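Long-range contact in citrate lyase (Yersinia pestis, PDB 3QLL), which is a putative citrate lyase beta subunit, similar to CitE, that probably binds magnesium and may act as a carbon-carbon lyase: residues T42-T54 and G66-V78. Sequence-based numbering, arbitrary orientation.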
ATOM      1  N   THR A  42      15.207  20.827   9.292  1.00 85.68           N
ATOM      2  CA  THR A  42      15.209  19.969   8.105  1.00 76.45           C
ATOM      3  C   THR A  42      14.013  20.224   7.172  1.00 72.51           C
ATOM      4  O   THR A  42      14.099  19.946   5.959  1.00 63.95           O
ATOM      5  CB  THR A  42      15.270  18.486   8.494  1.00 74.69           C
ATOM      6  OG1 THR A  42      16.105  18.342   9.641  1.00 90.57           O
ATOM      7  CG2 THR A  42      15.846  17.669   7.367  1.00 63.24           C
ATOM      8  N   TYR A  43      12.875  20.600   7.767  1.00 66.04           N
ATOM      9  CA  TYR A  43      11.638  20.852   7.022  1.00 69.93           C
ATOM     10  C   TYR A  43      11.825  22.021   6.009  1.00 72.79           C
ATOM     11  O   TYR A  43      11.205  22.065   4.949  1.00 76.18           O
ATOM     12  CB  TYR A  43      10.460  21.151   7.972  1.00 61.81           C
ATOM     13  CG  TYR A  43       9.614  19.941   8.240  1.00 57.40           C
ATOM     14  CD1 TYR A  43       9.045  19.209   7.199  1.00 72.10           C
ATOM     15  CD2 TYR A  43       9.348  19.532   9.548  1.00 64.83           C
ATOM     16  CE1 TYR A  43       8.254  18.070   7.454  1.00 61.50           C
ATOM     17  CE2 TYR A  43       8.552  18.407   9.813  1.00 67.98           C
ATOM     18  CZ  TYR A  43       8.013  17.692   8.766  1.00 66.98           C
ATOM     19  OH  TYR A  43       7.250  16.604   9.038  1.00 67.52           O
ATOM     20  N   GLN A  44      12.646  22.992   6.388  1.00 65.77           N
ATOM     21  CA  GLN A  44      12.941  24.144   5.549  1.00 79.31           C
ATOM     22  C   GLN A  44      13.683  23.775   4.264  1.00 78.60           C
ATOM     23  O   GLN A  44      13.550  24.468   3.261  1.00 75.32           O
ATOM     24  CB  GLN A  44      13.722  25.170   6.346  1.00 84.37           C
ATOM     25  CG  GLN A  44      12.810  26.024   7.193  1.00105.92           C
ATOM     26  CD  GLN A  44      13.538  26.607   8.396  1.00117.27           C
ATOM     27  OE1 GLN A  44      14.750  26.428   8.554  1.00120.12           O
ATOM     28  NE2 GLN A  44      12.788  27.278   9.274  1.00117.31           N
ATOM     29  N   THR A  45      14.506  22.731   4.327  1.00 73.80           N
ATOM     30  CA  THR A  45      15.318  22.297   3.184  1.00 68.52           C
ATOM     31  C   THR A  45      14.446  21.762   2.035  1.00 68.54           C
ATOM     32  O   THR A  45      13.393  21.127   2.270  1.00 76.88           O
ATOM     33  CB  THR A  45      16.341  21.196   3.578  1.00 50.14           C
ATOM     34  OG1 THR A  45      15.708  19.922   3.676  1.00 52.82           O
ATOM     35  CG2 THR A  45      17.078  21.577   4.874  1.00 54.71           C
ATOM     36  N   ARG A  46      14.868  22.023   0.801  1.00 65.57           N
ATOM     37  CA  ARG A  46      14.110  21.637  -0.388  1.00 63.72           C
ATOM     38  C   ARG A  46      14.978  20.745  -1.279  1.00 56.86           C
ATOM     39  O   ARG A  46      14.467  19.822  -1.928  1.00 52.71           O
ATOM     40  CB  ARG A  46      13.663  22.866  -1.186  1.00 60.42           C
ATOM     41  CG  ARG A  46      12.825  23.857  -0.420  1.00 62.16           C
ATOM     42  CD  ARG A  46      12.937  25.254  -0.976  1.00 52.87           C
ATOM     43  NE  ARG A  46      14.324  25.719  -0.994  1.00 61.51           N
ATOM     44  CZ  ARG A  46      14.730  26.866  -1.547  1.00 66.46           C
ATOM     45  NH1 ARG A  46      13.848  27.678  -2.138  1.00 64.45           N
ATOM     46  NH2 ARG A  46      16.018  27.199  -1.513  1.00 52.25           N
ATOM     47  N   SER A  47      16.267  21.080  -1.361  1.00 52.80           N
ATOM     48  CA  SER A  47      17.211  20.386  -2.240  1.00 60.07           C
ATOM     49  C   SER A  47      18.386  19.761  -1.487  1.00 52.47           C
ATOM     50  O   SER A  47      19.063  20.422  -0.715  1.00 57.58           O
ATOM     51  CB  SER A  47      17.756  21.349  -3.318  1.00 56.09           C
ATOM     52  OG  SER A  47      18.061  22.620  -2.772  1.00 62.24           O
ATOM     53  N   TRP A  48      18.631  18.498  -1.747  1.00 50.94           N
ATOM     54  CA  TRP A  48      19.792  17.804  -1.214  1.00 54.93           C
ATOM     55  C   TRP A  48      20.677  17.311  -2.348  1.00 49.57           C
ATOM     56  O   TRP A  48      20.270  16.451  -3.128  1.00 46.34           O
ATOM     57  CB  TRP A  48      19.359  16.617  -0.341  1.00 47.29           C
ATOM     58  CG  TRP A  48      18.648  17.039   0.900  1.00 56.14           C
ATOM     59  CD1 TRP A  48      17.468  17.730   0.974  1.00 54.20           C
ATOM     60  CD2 TRP A  48      19.033  16.765   2.247  1.00 56.26           C
ATOM     61  NE1 TRP A  48      17.109  17.919   2.274  1.00 57.74           N
ATOM     62  CE2 TRP A  48      18.037  17.323   3.086  1.00 59.08           C
ATOM     63  CE3 TRP A  48      20.108  16.083   2.830  1.00 49.87           C
ATOM     64  CZ2 TRP A  48      18.097  17.251   4.482  1.00 52.22           C
ATOM     65  CZ3 TRP A  48      20.175  16.015   4.221  1.00 57.50           C
ATOM     66  CH2 TRP A  48      19.173  16.590   5.032  1.00 59.66           C
ATOM     67  N   LEU A  49      21.885  17.838  -2.439  1.00 56.66           N
ATOM     68  CA  LEU A  49      22.766  17.523  -3.569  1.00 56.86           C
ATOM     69  C   LEU A  49      23.860  16.561  -3.173  1.00 62.40           C
ATOM     70  O   LEU A  49      24.697  16.886  -2.316  1.00 62.68           O
ATOM     71  CB  LEU A  49      23.380  18.784  -4.141  1.00 45.60           C
ATOM     72  CG  LEU A  49      24.297  18.614  -5.349  1.00 57.77           C
ATOM     73  CD1 LEU A  49      23.660  17.996  -6.632  1.00 48.07           C
ATOM     74  CD2 LEU A  49      24.874  19.989  -5.620  1.00 59.81           C
ATOM     75  N   PHE A  50      23.884  15.407  -3.839  1.00 57.79           N
ATOM     76  CA  PHE A  50      24.956  14.427  -3.668  1.00 59.94           C
ATOM     77  C   PHE A  50      26.156  14.877  -4.489  1.00 64.66           C
ATOM     78  O   PHE A  50      26.042  15.075  -5.684  1.00 64.75           O
ATOM     79  CB  PHE A  50      24.525  13.025  -4.131  1.00 54.37           C
ATOM     80  CG  PHE A  50      23.580  12.323  -3.211  1.00 55.80           C
ATOM     81  CD1 PHE A  50      24.039  11.727  -2.038  1.00 52.31           C
ATOM     82  CD2 PHE A  50      22.222  12.221  -3.529  1.00 59.21           C
ATOM     83  CE1 PHE A  50      23.165  11.063  -1.196  1.00 60.16           C
ATOM     84  CE2 PHE A  50      21.342  11.543  -2.685  1.00 59.72           C
ATOM     85  CZ  PHE A  50      21.817  10.970  -1.519  1.00 62.33           C
ATOM     86  N   THR A  51      27.299  15.044  -3.839  1.00 59.47           N
ATOM     87  CA  THR A  51      28.545  15.166  -4.577  1.00 74.06           C
ATOM     88  C   THR A  51      29.616  14.236  -3.993  1.00 65.19           C
ATOM     89  O   THR A  51      29.849  14.208  -2.776  1.00 61.27           O
ATOM     90  CB  THR A  51      29.068  16.640  -4.571  1.00 84.87           C
ATOM     91  OG1 THR A  51      29.100  17.151  -3.230  1.00 85.28           O
ATOM     92  CG2 THR A  51      28.146  17.517  -5.387  1.00 91.64           C
ATOM     93  N   PRO A  52      30.277  13.475  -4.876  1.00 64.84           N
ATOM     94  CA  PRO A  52      31.313  12.516  -4.495  1.00 65.63           C
ATOM     95  C   PRO A  52      32.454  13.245  -3.828  1.00 69.93           C
ATOM     96  O   PRO A  52      32.734  14.390  -4.197  1.00 72.54           O
ATOM     97  CB  PRO A  52      31.750  11.905  -5.825  1.00 71.28           C
ATOM     98  CG  PRO A  52      31.317  12.895  -6.864  1.00 75.20           C
ATOM     99  CD  PRO A  52      30.057  13.502  -6.329  1.00 68.77           C
ATOM    100  N   ALA A  53      33.109  12.609  -2.869  1.00 80.13           N
ATOM    101  CA  ALA A  53      34.172  13.285  -2.155  1.00 89.43           C
ATOM    102  C   ALA A  53      35.238  13.645  -3.167  1.00 98.81           C
ATOM    103  O   ALA A  53      35.789  14.736  -3.104  1.00116.45           O
ATOM    104  CB  ALA A  53      34.726  12.422  -1.039  1.00 93.25           C
ATOM    105  N   THR A  54      35.469  12.771  -4.137  1.00103.77           N
ATOM    106  CA  THR A  54      36.419  13.029  -5.231  1.00122.58           C
ATOM    107  C   THR A  54      35.975  14.238  -6.092  1.00135.61           C
ATOM    108  O   THR A  54      34.798  14.318  -6.464  1.00140.28           O
ATOM    109  CB  THR A  54      36.536  11.771  -6.128  1.00120.31           C
ATOM    110  OG1 THR A  54      35.252  11.137  -6.245  1.00111.79           O
ATOM    111  CG2 THR A  54      37.520  10.784  -5.527  1.00122.79           C
ATOM    112  N   GLY A  66      22.191  26.709  -6.225  1.00 77.38           N
ATOM    113  CA  GLY A  66      22.511  26.679  -4.797  1.00 73.85           C
ATOM    114  C   GLY A  66      21.740  25.663  -3.945  1.00 74.93           C
ATOM    115  O   GLY A  66      20.683  25.995  -3.393  1.00 72.39           O
ATOM    116  N   ALA A  67      22.297  24.470  -3.746  1.00 66.36           N
ATOM    117  CA  ALA A  67      21.593  23.451  -2.973  1.00 70.10           C
ATOM    118  C   ALA A  67      21.388  23.877  -1.524  1.00 66.62           C
ATOM    119  O   ALA A  67      22.248  24.498  -0.936  1.00 67.36           O
ATOM    120  CB  ALA A  67      22.336  22.130  -3.037  1.00 67.52           C
ATOM    121  N   ASP A  68      20.263  23.485  -0.932  1.00 64.21           N
ATOM    122  CA  ASP A  68      20.028  23.841   0.453  1.00 62.81           C
ATOM    123  C   ASP A  68      20.909  23.043   1.381  1.00 64.40           C
ATOM    124  O   ASP A  68      21.365  23.542   2.406  1.00 62.42           O
ATOM    125  CB  ASP A  68      18.556  23.641   0.817  1.00 69.38           C
ATOM    126  CG  ASP A  68      17.669  24.741   0.255  1.00 72.92           C
ATOM    127  OD1 ASP A  68      18.197  25.823  -0.049  1.00 74.67           O
ATOM    128  OD2 ASP A  68      16.457  24.516   0.060  1.00 83.70           O
ATOM    129  N   VAL A  69      21.177  21.803   1.000  1.00 61.16           N
ATOM    130  CA  VAL A  69      22.094  20.959   1.750  1.00 59.89           C
ATOM    131  C   VAL A  69      22.950  20.209   0.742  1.00 58.17           C
ATOM    132  O   VAL A  69      22.427  19.611  -0.208  1.00 63.85           O
ATOM    133  CB  VAL A  69      21.334  19.909   2.624  1.00 67.57           C
ATOM    134  CG1 VAL A  69      22.306  18.996   3.356  1.00 65.90           C
ATOM    135  CG2 VAL A  69      20.347  20.575   3.584  1.00 62.40           C
ATOM    136  N   ALA A  70      24.251  20.210   0.988  1.00 59.44           N
ATOM    137  CA  ALA A  70      25.192  19.423   0.194  1.00 61.27           C
ATOM    138  C   ALA A  70      25.500  18.121   0.906  1.00 59.18           C
ATOM    139  O   ALA A  70      25.772  18.100   2.121  1.00 64.68           O
ATOM    140  CB  ALA A  70      26.489  20.225  -0.061  1.00 55.53           C
ATOM    141  N   ILE A  71      25.465  17.029   0.153  1.00 55.78           N
ATOM    142  CA  ILE A  71      25.829  15.737   0.698  1.00 60.81           C
ATOM    143  C   ILE A  71      27.151  15.215   0.133  1.00 66.77           C
ATOM    144  O   ILE A  71      27.220  14.755  -1.016  1.00 66.96           O
ATOM    145  CB  ILE A  71      24.758  14.693   0.435  1.00 61.17           C
ATOM    146  CG1 ILE A  71      23.375  15.256   0.764  1.00 61.91           C
ATOM    147  CG2 ILE A  71      25.056  13.422   1.232  1.00 61.99           C
ATOM    148  CD1 ILE A  71      22.274  14.255   0.478  1.00 64.34           C
ATOM    149  N   ILE A  72      28.183  15.244   0.965  1.00 58.17           N
ATOM    150  CA  ILE A  72      29.421  14.623   0.573  1.00 60.31           C
ATOM    151  C   ILE A  72      29.251  13.126   0.593  1.00 57.79           C
ATOM    152  O   ILE A  72      28.900  12.547   1.633  1.00 52.76           O
ATOM    153  CB  ILE A  72      30.564  15.028   1.521  1.00 66.50           C
ATOM    154  CG1 ILE A  72      30.641  16.542   1.671  1.00 62.55           C
ATOM    155  CG2 ILE A  72      31.893  14.405   1.066  1.00 69.96           C
ATOM    156  CD1 ILE A  72      31.551  16.958   2.772  1.00 67.25           C
ATOM    157  N   ASP A  73      29.514  12.505  -0.547  1.00 62.53           N
ATOM    158  CA  ASP A  73      29.174  11.105  -0.718  1.00 65.04           C
ATOM    159  C   ASP A  73      30.410  10.224  -0.723  1.00 61.85           C
ATOM    160  O   ASP A  73      31.281  10.382  -1.570  1.00 61.58           O
ATOM    161  CB  ASP A  73      28.345  10.917  -1.999  1.00 59.33           C
ATOM    162  CG  ASP A  73      27.799   9.512  -2.143  1.00 58.71           C
ATOM    163  OD1 ASP A  73      27.499   8.847  -1.112  1.00 53.97           O
ATOM    164  OD2 ASP A  73      27.558   9.126  -3.303  1.00 61.70           O
ATOM    165  N   LEU A  74      30.416   9.236   0.172  1.00 59.37           N
ATOM    166  CA  LEU A  74      31.471   8.234   0.223  1.00 58.63           C
ATOM    167  C   LEU A  74      31.063   6.926  -0.434  1.00 60.68           C
ATOM    168  O   LEU A  74      31.868   6.004  -0.511  1.00 64.05           O
ATOM    169  CB  LEU A  74      31.881   7.961   1.663  1.00 55.02           C
ATOM    170  CG  LEU A  74      32.477   9.126   2.451  1.00 61.83           C
ATOM    171  CD1 LEU A  74      32.707   8.688   3.897  1.00 57.14           C
ATOM    172  CD2 LEU A  74      33.763   9.687   1.765  1.00 59.12           C
ATOM    173  N   GLU A  75      29.811   6.816  -0.870  1.00 68.13           N
ATOM    174  CA  GLU A  75      29.291   5.516  -1.286  1.00 77.21           C
ATOM    175  C   GLU A  75      29.334   5.307  -2.803  1.00 79.51           C
ATOM    176  O   GLU A  75      30.403   5.212  -3.386  1.00 84.18           O
ATOM    177  CB  GLU A  75      27.873   5.270  -0.784  1.00 78.80           C
ATOM    178  CG  GLU A  75      27.520   3.794  -0.811  1.00 78.50           C
ATOM    179  CD  GLU A  75      26.061   3.573  -0.559  1.00 80.08           C
ATOM    180  OE1 GLU A  75      25.350   4.591  -0.541  1.00 80.06           O
ATOM    181  OE2 GLU A  75      25.628   2.409  -0.352  1.00 84.36           O
ATOM    182  N   ASP A  76      28.157   5.286  -3.433  1.00 83.66           N
ATOM    183  CA  ASP A  76      27.992   4.691  -4.769  1.00 98.95           C
ATOM    184  C   ASP A  76      28.649   5.489  -5.878  1.00 91.98           C
ATOM    185  O   ASP A  76      28.945   4.951  -6.936  1.00100.05           O
ATOM    186  CB  ASP A  76      26.510   4.411  -5.089  1.00109.13           C
ATOM    187  CG  ASP A  76      26.054   3.020  -4.622  1.00120.00           C
ATOM    188  OD1 ASP A  76      26.921   2.135  -4.447  1.00127.72           O
ATOM    189  OD2 ASP A  76      24.834   2.810  -4.415  1.00117.26           O
ATOM    190  N   SER A  77      28.918   6.758  -5.615  1.00 83.17           N
ATOM    191  CA  SER A  77      29.634   7.580  -6.582  1.00 92.17           C
ATOM    192  C   SER A  77      31.154   7.358  -6.483  1.00 92.11           C
ATOM    193  O   SER A  77      31.887   7.574  -7.444  1.00106.91           O
ATOM    194  CB  SER A  77      29.278   9.051  -6.358  1.00 96.36           C
ATOM    195  OG  SER A  77      29.647   9.479  -5.060  1.00 96.69           O
ATOM    196  N   VAL A  78      31.610   6.912  -5.319  1.00 80.27           N
ATOM    197  CA  VAL A  78      33.021   6.627  -5.080  1.00 79.43           C
ATOM    198  C   VAL A  78      33.331   5.158  -5.375  1.00 82.37           C
ATOM    199  O   VAL A  78      32.665   4.261  -4.859  1.00 84.43           O
ATOM    200  CB  VAL A  78      33.420   6.944  -3.627  1.00 84.18           C
ATOM    201  CG1 VAL A  78      34.908   6.724  -3.445  1.00 68.88           C
ATOM    202  CG2 VAL A  78      33.073   8.369  -3.287  1.00 75.77           C
TER
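Strands 47-52 and 69-73 pair in parallel, W48 beside V69 through P52 beside D73, as the first two strands of the closed eight-stranded TIM barrel of the HpcH/HpaI aldolase and citrate lyase family, an example of how consecutive strands of such a barrel combine a backbone ladder with an apolar inner face and polar ends. The ladder is carried by alternate residues from S47 to A53, the last just beyond the strand: S47, L49 and T51 accept from V69, I71 and D73, while L49, T51 and A53 donate to V69, I71 and D73.

Inside the barrel, two apolar contacts follow the register and a third runs diagonally. V69 lays CG1 over the six-membered ring of W48 in a CH-pi contact, 4.0 Å from the centroid. I71 touches two aromatics: its extended chain (chi2 178°) sets CD1 over the face of F50 beside it, 3.9 Å from the ring centroid, and diagonally at the edge of W48, 3.7 Å from CE3. Outside the barrel, contact between the segments is sparser: L49 CB meets A67 CB, and just past the first strand A53 CB touches I72 CG2; helix 83-91 covers A53 and I72.

Polar side chains close both ends. At the amino-terminal end R46 grips D68 side-on in a salt bridge, its guanidinium almost coplanar with the carboxylate: NE meets D68 OD2 at 2.7 Å and NH2 meets D68 OD1 at 3.0 Å, each on a syn lone pair. OD2 takes R46 N on its anti lone pair. Nearby, S47 OG accepts from D68 N and is also hydrogen-bonded to N265. At the carboxyl-terminal end D73 forms a salt bridge with R107, a predicted substrate-binding residue, and its OD1 closes an Asx turn with E75 N. S77 OG donates to D73 OD2 and lies 3.3 Å from P52 CB.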